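Local coordinates for carboxylic ester hydrolase (Aspergillus niger, PDB 7K4O), which probably hydrolyses ester bonds in tannins as a serine esterase of the tannase family, at residues A[77-82]-A[106-111]; A[49-54]-A[111-116]; A[38-43]-A[55-60]. All blocks are in the same frame, centred on the assembly; numbering follows the deposited sequence.

In the fold
All three contacts lie at the antiparallel end of the large mixed sheet, around strands 28-47, 50-66 and 74-81. Contact 3 pairs the first two as a hairpin, contact 1 sets helix 108-111 against the third, and contact 2 ties the turn after that helix to the start of strand 50-66. The centre of contact 1 is about 8 Å from the centres of both others, which are about 12 Å apart. Val111 belongs to contacts 1 and 2. Bound 3,4,5-trihydroxybenzoic acid sits at another part of the fold, by Ser186 and His465; the groups that touch these contacts include glycans and, at Glu38 in contact 3, a zinc ion.

Contact 1 of 3, residues A[77-82]-A[106-111]; sequences EIWLPA and SLPGGV
Leu107 lies across the indole of Trp79 at about a right angle, with its CD1 methyl over the five-membered ring in a CH-pi contact: CD1 is 3.5 Å from the ring centroid and 16° off the ring normal. On the same side chain, CB of Leu107 covers the benzo half, 3.6 Å from CE3 of Trp79, and so both rings of the indole are in contact with one leucine. Pro108 meets the far corner obliquely, its CG 3.6 Å from CZ3 of Trp79. Val111 comes in near the ring plane instead, placing CG2 3.7 Å from CB of Trp79.

The indole is fixed in rotation by its own strand. OE1 of Glu77 accepts from NE1 of Trp79 at 3.0 Å through its anti lone pair, the carboxylate oxygen lying 16° out of the indole plane. Glu77 reaches this position with an extended chain, CG anti to the backbone N (chi1 179°). Further out, Tyr57 of the adjacent strand stacks on the indole face opposite Leu107, and the Glu77 carboxylate borders Asn59 and its attached sugar.

No hydrogen bond joins 77-82 to 106-111. Against strand 74-81 the helix is thus held by apolar packing, while the polar N-H of the buried indole is satisfied within that strand; this N-H would be expected to steady negative charge on Glu77.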
loop_
_atom_site.group_PDB
_atom_site.type_symbol
_atom_site.label_atom_id
_atom_site.label_comp_id
_atom_site.label_asym_id
_atom_site.label_seq_id
_atom_site.Cartn_x
_atom_site.Cartn_y
_atom_site.Cartn_z
ATOM N N GLU A 77 5.596 -20.295 2.471
ATOM C CA GLU A 77 4.472 -21.029 1.861
ATOM C C GLU A 77 4.462 -20.646 0.386
ATOM O O GLU A 77 4.405 -19.464 0.076
ATOM C CB GLU A 77 3.125 -20.725 2.525
ATOM C CG GLU A 77 1.949 -21.472 1.871
ATOM C CD GLU A 77 0.692 -21.519 2.744
ATOM O OE1 GLU A 77 -0.418 -21.377 2.224
ATOM O OE2 GLU A 77 0.870 -21.569 4.003
ATOM N N ILE A 78 4.466 -21.662 -0.481
ATOM C CA ILE A 78 4.550 -21.441 -1.938
ATOM C C ILE A 78 3.474 -22.328 -2.569
ATOM O O ILE A 78 3.420 -23.508 -2.238
ATOM C CB ILE A 78 5.972 -21.791 -2.446
ATOM C CG1 ILE A 78 7.015 -20.809 -1.853
ATOM C CG2 ILE A 78 6.035 -21.750 -3.971
ATOM C CD1 ILE A 78 8.450 -21.195 -2.141
ATOM N N TRP A 79 2.672 -21.735 -3.412
ATOM C CA TRP A 79 1.671 -22.496 -4.192
ATOM C C TRP A 79 2.226 -22.710 -5.595
ATOM O O TRP A 79 2.467 -21.722 -6.289
ATOM C CB TRP A 79 0.359 -21.781 -4.212
ATOM C CG TRP A 79 -0.338 -21.651 -2.889
ATOM C CD1 TRP A 79 0.100 -22.036 -1.648
ATOM C CD2 TRP A 79 -1.623 -21.057 -2.699
ATOM N NE1 TRP A 79 -0.847 -21.708 -0.701
ATOM C CE2 TRP A 79 -1.890 -21.065 -1.307
ATOM C CE3 TRP A 79 -2.552 -20.474 -3.549
ATOM C CZ2 TRP A 79 -3.082 -20.566 -0.788
ATOM C CZ3 TRP A 79 -3.724 -19.952 -3.039
ATOM C CH2 TRP A 79 -3.980 -19.990 -1.663
ATOM N N LEU A 80 2.298 -23.971 -5.995
ATOM C CA LEU A 80 2.834 -24.386 -7.323
ATOM C C LEU A 80 1.703 -24.793 -8.249
ATOM O O LEU A 80 0.923 -25.697 -7.937
ATOM C CB LEU A 80 3.775 -25.558 -7.116
ATOM C CG LEU A 80 4.996 -25.362 -6.246
ATOM C CD1 LEU A 80 5.742 -26.665 -6.078
ATOM C CD2 LEU A 80 5.933 -24.308 -6.825
ATOM N N PRO A 81 1.536 -24.117 -9.384
ATOM C CA PRO A 81 0.597 -24.604 -10.400
ATOM C C PRO A 81 0.909 -26.027 -10.866
ATOM O O PRO A 81 2.016 -26.531 -10.798
ATOM C CB PRO A 81 0.791 -23.657 -11.590
ATOM C CG PRO A 81 1.451 -22.403 -10.968
ATOM C CD PRO A 81 2.243 -22.872 -9.778
ATOM N N ALA A 82 -0.119 -26.678 -11.373
ATOM C CA ALA A 82 0.057 -27.948 -12.089
ATOM C C ALA A 82 1.075 -27.693 -13.211
ATOM O O ALA A 82 1.050 -26.627 -13.840
ATOM C CB ALA A 82 -1.267 -28.378 -12.650
ATOM N N SER A 106 -3.493 -13.285 -1.298
ATOM C CA SER A 106 -2.696 -12.809 -2.464
ATOM C C SER A 106 -2.267 -13.971 -3.371
ATOM O O SER A 106 -2.181 -13.743 -4.609
ATOM C CB SER A 106 -1.474 -11.996 -2.057
ATOM O OG SER A 106 -1.847 -10.833 -1.361
ATOM N N LEU A 107 -1.900 -15.098 -2.799
ATOM C CA LEU A 107 -1.321 -16.227 -3.540
ATOM C C LEU A 107 -2.195 -16.668 -4.721
ATOM O O LEU A 107 -1.634 -17.008 -5.776
ATOM C CB LEU A 107 -1.013 -17.408 -2.625
ATOM C CG LEU A 107 -0.038 -17.156 -1.477
ATOM C CD1 LEU A 107 0.071 -18.377 -0.623
ATOM C CD2 LEU A 107 1.314 -16.788 -2.046
ATOM N N PRO A 108 -3.552 -16.663 -4.669
ATOM C CA PRO A 108 -4.326 -17.104 -5.844
ATOM C C PRO A 108 -4.050 -16.263 -7.087
ATOM O O PRO A 108 -4.168 -16.753 -8.195
ATOM C CB PRO A 108 -5.790 -16.877 -5.407
ATOM C CG PRO A 108 -5.739 -17.036 -3.869
ATOM C CD PRO A 108 -4.413 -16.391 -3.490
ATOM N N GLY A 109 -3.724 -14.978 -6.896
ATOM C CA GLY A 109 -3.520 -14.030 -7.985
ATOM C C GLY A 109 -2.289 -14.390 -8.802
ATOM O O GLY A 109 -2.140 -13.814 -9.893
ATOM N N GLY A 110 -1.390 -15.202 -8.291
ATOM C CA GLY A 110 -0.278 -15.726 -9.092
ATOM C C GLY A 110 -0.631 -17.030 -9.768
ATOM O O GLY A 110 -0.391 -17.197 -10.967
ATOM N N VAL A 111 -1.167 -17.948 -9.004
ATOM C CA VAL A 111 -1.447 -19.327 -9.500
ATOM C C VAL A 111 -2.371 -19.229 -10.718
ATOM O O VAL A 111 -2.143 -19.959 -11.702
ATOM C CB VAL A 111 -2.058 -20.190 -8.406
ATOM C CG1 VAL A 111 -2.575 -21.507 -8.966
ATOM C CG2 VAL A 111 -1.063 -20.418 -7.292
#

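Contact 2 of 3, residues A[49-54]-A[111-116]; sequences FYPSAT and VMYGAA. With MAN (alpha-D-mannopyranose), chain B.
Ala53 and Met112 mark the nearest backbone approach, CA to CA 7.0 Å, where the start of strand 50-66 passes a type I turn, Val111 to Gly114, with no hydrogen bond between the two segments. The turn is closed by Gly114 N to Val111 O at 2.9 Å, and Gly114, with positive phi, is the C-prime residue of the Schellman motif that ends helix 108-111.

Met112 bridges the gap. Its CG is held between the backbone N and the carbonyl carbon (chi1 70°), and a bend at the thioether turns CE in among Tyr50, Pro51 and Ala53. That methyl is 3.3 Å from CD1 of Tyr50 and equally 3.3 Å from the carbonyl O of Pro51, and it also touches CB of Ala53 at 3.7 Å. The sulfur makes an oblique Met-aromatic contact, SD lying 51° off the normal of the Tyr50 ring. Beside this, Tyr113 crosses Pro51 at about a right angle, its OH 3.5 Å from Pro51 CG, while Pro51 CD lies near the plane of the tyrosine ring.

The other flank of the strand meets sugar: Ser52 N donates almost straight to O3 of a mannose in a glycan carried by the protein itself, at 3.0 Å, and Gln479 and Gly509 also bind that mannose.

Tyr50 OH is hydrogen-bonded to Gln105 O in the loop preceding helix 108-111. Met112 also packs on Val45 of strand 28-47, and Tyr113 on helix 481-491, which places this surface contact between the sheet edge and that helix.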
loop_
_atom_site.group_PDB
_atom_site.type_symbol
_atom_site.label_atom_id
_atom_site.label_comp_id
_atom_site.label_asym_id
_atom_site.label_seq_id
_atom_site.Cartn_x
_atom_site.Cartn_y
_atom_site.Cartn_z
ATOM N N PHE A 49 -8.323 -7.528 -6.344
ATOM C CA PHE A 49 -6.985 -7.407 -7.001
ATOM C C PHE A 49 -6.794 -8.379 -8.175
ATOM O O PHE A 49 -5.754 -8.264 -8.839
ATOM C CB PHE A 49 -5.876 -7.634 -5.984
ATOM C CG PHE A 49 -5.891 -6.570 -4.911
ATOM C CD1 PHE A 49 -5.550 -5.278 -5.236
ATOM C CD2 PHE A 49 -6.191 -6.890 -3.600
ATOM C CE1 PHE A 49 -5.539 -4.284 -4.256
ATOM C CE2 PHE A 49 -6.205 -5.897 -2.627
ATOM C CZ PHE A 49 -5.900 -4.606 -2.974
ATOM N N TYR A 50 -7.683 -9.347 -8.349
ATOM C CA TYR A 50 -7.594 -10.301 -9.474
ATOM C C TYR A 50 -8.991 -10.751 -9.881
ATOM O O TYR A 50 -9.912 -10.777 -9.083
ATOM C CB TYR A 50 -6.656 -11.466 -9.139
ATOM C CG TYR A 50 -6.838 -12.136 -7.812
ATOM C CD1 TYR A 50 -7.854 -13.043 -7.560
ATOM C CD2 TYR A 50 -5.984 -11.833 -6.752
ATOM C CE1 TYR A 50 -8.001 -13.633 -6.320
ATOM C CE2 TYR A 50 -6.090 -12.476 -5.537
ATOM C CZ TYR A 50 -7.117 -13.367 -5.290
ATOM O OH TYR A 50 -7.278 -13.976 -4.064
ATOM N N PRO A 51 -9.148 -11.132 -11.152
ATOM C CA PRO A 51 -10.428 -11.682 -11.609
ATOM C C PRO A 51 -10.756 -12.987 -10.897
ATOM O O PRO A 51 -9.869 -13.750 -10.420
ATOM C CB PRO A 51 -10.207 -11.929 -13.103
ATOM C CG PRO A 51 -9.003 -11.115 -13.472
ATOM C CD PRO A 51 -8.150 -10.996 -12.215
ATOM N N SER A 52 -12.065 -13.279 -10.819
ATOM C CA SER A 52 -12.534 -14.531 -10.203
ATOM C C SER A 52 -12.051 -15.722 -11.004
ATOM O O SER A 52 -11.988 -15.670 -12.252
ATOM C CB SER A 52 -14.038 -14.507 -10.019
ATOM O OG SER A 52 -14.336 -13.436 -9.110
ATOM N N ALA A 53 -11.707 -16.782 -10.323
ATOM C CA ALA A 53 -11.203 -17.996 -10.988
ATOM C C ALA A 53 -11.441 -19.212 -10.114
ATOM O O ALA A 53 -11.671 -19.091 -8.930
ATOM C CB ALA A 53 -9.729 -17.881 -11.319
ATOM N N THR A 54 -11.226 -20.363 -10.711
ATOM C CA THR A 54 -11.125 -21.645 -10.005
ATOM C C THR A 54 -9.745 -22.223 -10.264
ATOM O O THR A 54 -9.345 -22.323 -11.450
ATOM C CB THR A 54 -12.234 -22.625 -10.439
ATOM O OG1 THR A 54 -13.482 -21.980 -10.204
ATOM C CG2 THR A 54 -12.218 -23.887 -9.636
ATOM N N VAL A 111 -1.167 -17.948 -9.004
ATOM C CA VAL A 111 -1.447 -19.327 -9.500
ATOM C C VAL A 111 -2.371 -19.229 -10.718
ATOM O O VAL A 111 -2.143 -19.959 -11.702
ATOM C CB VAL A 111 -2.058 -20.190 -8.406
ATOM C CG1 VAL A 111 -2.575 -21.507 -8.966
ATOM C CG2 VAL A 111 -1.063 -20.418 -7.292
ATOM N N MET A 112 -3.314 -18.305 -10.715
ATOM C CA MET A 112 -4.281 -18.249 -11.844
ATOM C C MET A 112 -3.598 -17.718 -13.117
ATOM O O MET A 112 -4.186 -17.904 -14.203
ATOM C CB MET A 112 -5.516 -17.437 -11.508
ATOM C CG MET A 112 -5.250 -15.967 -11.380
ATOM S SD MET A 112 -6.739 -14.974 -11.092
ATOM C CE MET A 112 -7.345 -15.651 -9.564
ATOM N N TYR A 113 -2.408 -17.111 -13.035
ATOM C CA TYR A 113 -1.596 -16.706 -14.214
ATOM C C TYR A 113 -0.402 -17.645 -14.394
ATOM O O TYR A 113 0.570 -17.277 -15.064
ATOM C CB TYR A 113 -1.210 -15.234 -14.086
ATOM C CG TYR A 113 -2.374 -14.320 -14.253
ATOM C CD1 TYR A 113 -2.964 -14.085 -15.494
ATOM C CD2 TYR A 113 -3.012 -13.785 -13.155
ATOM C CE1 TYR A 113 -4.100 -13.294 -15.609
ATOM C CE2 TYR A 113 -4.175 -13.040 -13.265
ATOM C CZ TYR A 113 -4.731 -12.778 -14.503
ATOM O OH TYR A 113 -5.861 -12.012 -14.646
ATOM N N GLY A 114 -0.457 -18.858 -13.857
ATOM C CA GLY A 114 0.594 -19.865 -14.021
ATOM C C GLY A 114 1.893 -19.520 -13.344
ATOM O O GLY A 114 2.965 -19.989 -13.791
ATOM N N ALA A 115 1.817 -18.755 -12.240
ATOM C CA ALA A 115 3.005 -18.398 -11.439
ATOM C C ALA A 115 3.057 -19.223 -10.176
ATOM O O ALA A 115 2.051 -19.296 -9.436
ATOM C CB ALA A 115 3.011 -16.935 -11.123
ATOM N N ALA A 116 4.227 -19.787 -9.906
ATOM C CA ALA A 116 4.604 -20.210 -8.550
ATOM C C ALA A 116 4.491 -18.964 -7.683
ATOM O O ALA A 116 5.038 -17.925 -8.062
ATOM C CB ALA A 116 5.966 -20.866 -8.544
HETATM C C1 MAN B . -15.942 -11.340 -14.931
HETATM C C2 MAN B . -14.796 -11.673 -13.931
HETATM C C3 MAN B . -14.869 -10.638 -12.812
HETATM C C4 MAN B . -14.655 -9.216 -13.325
HETATM C C5 MAN B . -15.638 -8.952 -14.482
HETATM C C6 MAN B . -15.326 -7.746 -15.311
HETATM O O2 MAN B . -13.520 -11.575 -14.577
HETATM O O3 MAN B . -13.905 -11.096 -11.871
HETATM O O4 MAN B . -14.907 -8.288 -12.266
HETATM O O5 MAN B . -15.677 -10.030 -15.443
HETATM O O6 MAN B . -16.435 -7.475 -16.318
#

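Contact 3 of 3, residues A[38-43]-A[55-60]; sequences EVVTNS and INYCNV. With NAG (2-acetamido-2-deoxy-beta-D-glucopyranose), chain C; NAG (2-acetamido-2-deoxy-beta-D-glucopyranose), chain F.
Val40 packs over one face of the Tyr57 ring in a CH-pi contact, its CB nearest to CZ of Tyr57 at 3.5 Å, and the two side chains run side by side in the same direction. Tyr57 gets there with CG between its backbone N and carbonyl carbon (chi1 59°), which lays the ring alongside its strand partner. An ordered water bridges the hydroxyls on this packed face, 2.7 Å from Ser43 OG and 2.9 Å from Tyr57 OH. Beneath, the antiparallel strands, 154° apart in direction, are held closely: Val40 N to Tyr57 O is 2.8 Å and Asn59 N to Glu38 O 2.7 Å. At the other end Asn42 and Ser43 both face Ile55 in a G1 bulge, where Ser43 N donates to Ile55 O at 2.9 Å. The bulge displaces Asn42 N from backbone pairing, and Asn56 OD1 takes it up instead, at 2.8 Å in a nearly linear bond.

The fringe is looser. Val39 and Thr41 are exposed, Thr41 CG2 touching Asn56 OD1 and the Asn42 sugar. Glu38 OE1 draws only a weak bond from Asn59 ND2, at 3.3 Å, the carboxylate and amide planes 33° apart, while OE2 ligates zinc. Asn42 and Asn59 both carry N-linked sugars on ND2.

On the face bearing Val39 and Cys58, helix 6-9 lies against the sheet and Cys58 is disulfide-bonded to Cys10. On the other face Ile55 and Tyr57 meet helix 108-111. Strand 50-66 is the inner member, hydrogen-bonded through Cys58 and Val60 to Leu80 and Ile78 of strand 74-81, with 28-47 outermost.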
loop_
_atom_site.group_PDB
_atom_site.type_symbol
_atom_site.label_atom_id
_atom_site.label_comp_id
_atom_site.label_asym_id
_atom_site.label_seq_id
_atom_site.Cartn_x
_atom_site.Cartn_y
_atom_site.Cartn_z
ATOM N N GLU A 38 0.607 -30.452 -0.200
ATOM C CA GLU A 38 -0.834 -30.711 -0.193
ATOM C C GLU A 38 -1.460 -30.279 -1.510
ATOM O O GLU A 38 -1.368 -29.110 -1.909
ATOM C CB GLU A 38 -1.444 -29.953 0.965
ATOM C CG GLU A 38 -2.894 -30.138 0.990
ATOM C CD GLU A 38 -3.570 -29.413 2.126
ATOM O OE1 GLU A 38 -3.005 -28.459 2.698
ATOM O OE2 GLU A 38 -4.682 -29.818 2.377
ATOM N N VAL A 39 -2.126 -31.203 -2.199
ATOM C CA VAL A 39 -2.941 -30.870 -3.386
ATOM C C VAL A 39 -4.196 -30.118 -3.009
ATOM O O VAL A 39 -4.937 -30.585 -2.111
ATOM C CB VAL A 39 -3.293 -32.118 -4.217
ATOM C CG1 VAL A 39 -4.242 -31.766 -5.329
ATOM C CG2 VAL A 39 -2.050 -32.790 -4.741
ATOM N N VAL A 40 -4.462 -29.024 -3.667
ATOM C CA VAL A 40 -5.735 -28.253 -3.564
ATOM C C VAL A 40 -6.397 -28.237 -4.920
ATOM O O VAL A 40 -5.775 -27.802 -5.908
ATOM C CB VAL A 40 -5.522 -26.824 -3.064
ATOM C CG1 VAL A 40 -6.827 -26.055 -2.995
ATOM C CG2 VAL A 40 -4.795 -26.871 -1.728
ATOM N N THR A 41 -7.613 -28.759 -4.981
ATOM C CA THR A 41 -8.341 -28.926 -6.247
ATOM C C THR A 41 -9.604 -28.077 -6.265
ATOM O O THR A 41 -10.331 -28.036 -5.240
ATOM C CB THR A 41 -8.692 -30.410 -6.418
ATOM O OG1 THR A 41 -7.491 -31.166 -6.355
ATOM C CG2 THR A 41 -9.461 -30.639 -7.697
ATOM N N ASN A 42 -9.858 -27.410 -7.376
ATOM C CA ASN A 42 -11.090 -26.651 -7.652
ATOM C C ASN A 42 -11.369 -25.629 -6.561
ATOM O O ASN A 42 -12.519 -25.550 -6.068
ATOM C CB ASN A 42 -12.310 -27.553 -7.843
ATOM C CG ASN A 42 -12.188 -28.396 -9.090
ATOM O OD1 ASN A 42 -11.224 -28.279 -9.833
ATOM N ND2 ASN A 42 -13.177 -29.252 -9.335
ATOM N N SER A 43 -10.369 -24.814 -6.225
ATOM C CA SER A 43 -10.552 -23.728 -5.259
ATOM C C SER A 43 -11.109 -22.505 -5.964
ATOM O O SER A 43 -10.455 -21.924 -6.837
ATOM C CB SER A 43 -9.262 -23.477 -4.537
ATOM O OG SER A 43 -9.362 -22.384 -3.671
ATOM N N ILE A 55 -9.000 -22.534 -9.206
ATOM C CA ILE A 55 -7.559 -22.918 -9.362
ATOM C C ILE A 55 -7.270 -24.265 -8.738
ATOM O O ILE A 55 -7.950 -24.696 -7.788
ATOM C CB ILE A 55 -6.612 -21.827 -8.812
ATOM C CG1 ILE A 55 -6.870 -21.556 -7.345
ATOM C CG2 ILE A 55 -6.784 -20.574 -9.632
ATOM C CD1 ILE A 55 -5.892 -20.567 -6.724
ATOM N N ASN A 56 -6.227 -24.917 -9.258
ATOM C CA ASN A 56 -5.641 -26.140 -8.695
ATOM C C ASN A 56 -4.170 -25.831 -8.399
ATOM O O ASN A 56 -3.535 -25.161 -9.257
ATOM C CB ASN A 56 -5.666 -27.302 -9.701
ATOM C CG ASN A 56 -7.066 -27.521 -10.240
ATOM O OD1 ASN A 56 -7.997 -27.721 -9.492
ATOM N ND2 ASN A 56 -7.224 -27.473 -11.545
ATOM N N TYR A 57 -3.641 -26.335 -7.300
ATOM C CA TYR A 57 -2.212 -26.105 -6.965
ATOM C C TYR A 57 -1.721 -27.070 -5.932
ATOM O O TYR A 57 -2.495 -27.780 -5.263
ATOM C CB TYR A 57 -2.032 -24.635 -6.533
ATOM C CG TYR A 57 -2.849 -24.206 -5.344
ATOM C CD1 TYR A 57 -4.131 -23.723 -5.514
ATOM C CD2 TYR A 57 -2.344 -24.321 -4.053
ATOM C CE1 TYR A 57 -4.912 -23.338 -4.428
ATOM C CE2 TYR A 57 -3.113 -23.933 -2.964
ATOM C CZ TYR A 57 -4.390 -23.468 -3.154
ATOM O OH TYR A 57 -5.121 -23.111 -2.045
ATOM N N CYS A 58 -0.416 -27.071 -5.776
ATOM C CA CYS A 58 0.320 -27.740 -4.719
ATOM C C CYS A 58 0.657 -26.716 -3.659
ATOM O O CYS A 58 1.460 -25.799 -3.959
ATOM C CB CYS A 58 1.579 -28.378 -5.243
ATOM S SG CYS A 58 2.416 -29.352 -3.989
ATOM N N ASN A 59 0.099 -26.884 -2.473
ATOM C CA ASN A 59 0.445 -26.008 -1.328
ATOM C C ASN A 59 1.685 -26.573 -0.664
ATOM O O ASN A 59 1.611 -27.646 0.001
ATOM C CB ASN A 59 -0.746 -25.912 -0.387
ATOM C CG ASN A 59 -0.435 -25.302 0.966
ATOM O OD1 ASN A 59 0.487 -24.501 1.065
ATOM N ND2 ASN A 59 -1.142 -25.760 2.022
ATOM N N VAL A 60 2.798 -25.830 -0.694
ATOM C CA VAL A 60 4.106 -26.250 -0.141
ATOM C C VAL A 60 4.432 -25.352 1.062
ATOM O O VAL A 60 4.319 -24.126 0.940
ATOM C CB VAL A 60 5.237 -26.112 -1.174
ATOM C CG1 VAL A 60 6.577 -26.467 -0.577
ATOM C CG2 VAL A 60 4.933 -26.993 -2.390
HETATM C C1 NAG C . -0.953 -25.201 3.351
HETATM C C2 NAG C . -2.320 -24.967 3.982
HETATM C C3 NAG C . -2.082 -24.497 5.421
HETATM C C4 NAG C . -1.241 -25.447 6.143
HETATM C C5 NAG C . 0.065 -25.716 5.393
HETATM C C6 NAG C . 0.967 -26.732 6.006
HETATM C C7 NAG C . -4.052 -24.384 2.359
HETATM C C8 NAG C . -4.786 -23.297 1.763
HETATM N N2 NAG C . -3.095 -23.999 3.274
HETATM O O3 NAG C . -3.349 -24.315 6.026
HETATM O O4 NAG C . -0.854 -24.819 7.364
HETATM O O5 NAG C . -0.236 -26.144 4.066
HETATM O O6 NAG C . 0.334 -27.975 6.331
HETATM O O7 NAG C . -4.217 -25.555 2.061
HETATM C C1 NAG F . -13.169 -30.147 -10.481
HETATM C C2 NAG F . -13.898 -31.470 -10.112
HETATM C C3 NAG F . -14.023 -32.358 -11.326
HETATM C C4 NAG F . -14.679 -31.583 -12.420
HETATM C C5 NAG F . -13.934 -30.244 -12.675
HETATM C C6 NAG F . -14.578 -29.406 -13.788
HETATM C C7 NAG F . -13.516 -32.069 -7.776
HETATM C C8 NAG F . -12.568 -32.691 -6.843
HETATM N N2 NAG F . -13.174 -32.184 -9.071
HETATM O O3 NAG F . -14.762 -33.487 -10.905
HETATM O O4 NAG F . -14.483 -32.422 -13.588
HETATM O O5 NAG F . -13.957 -29.485 -11.482
HETATM O O6 NAG F . -15.911 -29.037 -13.374
HETATM O O7 NAG F . -14.507 -31.450 -7.394
HETATM O O HOH W 1 -7.089 -21.130 -2.859
#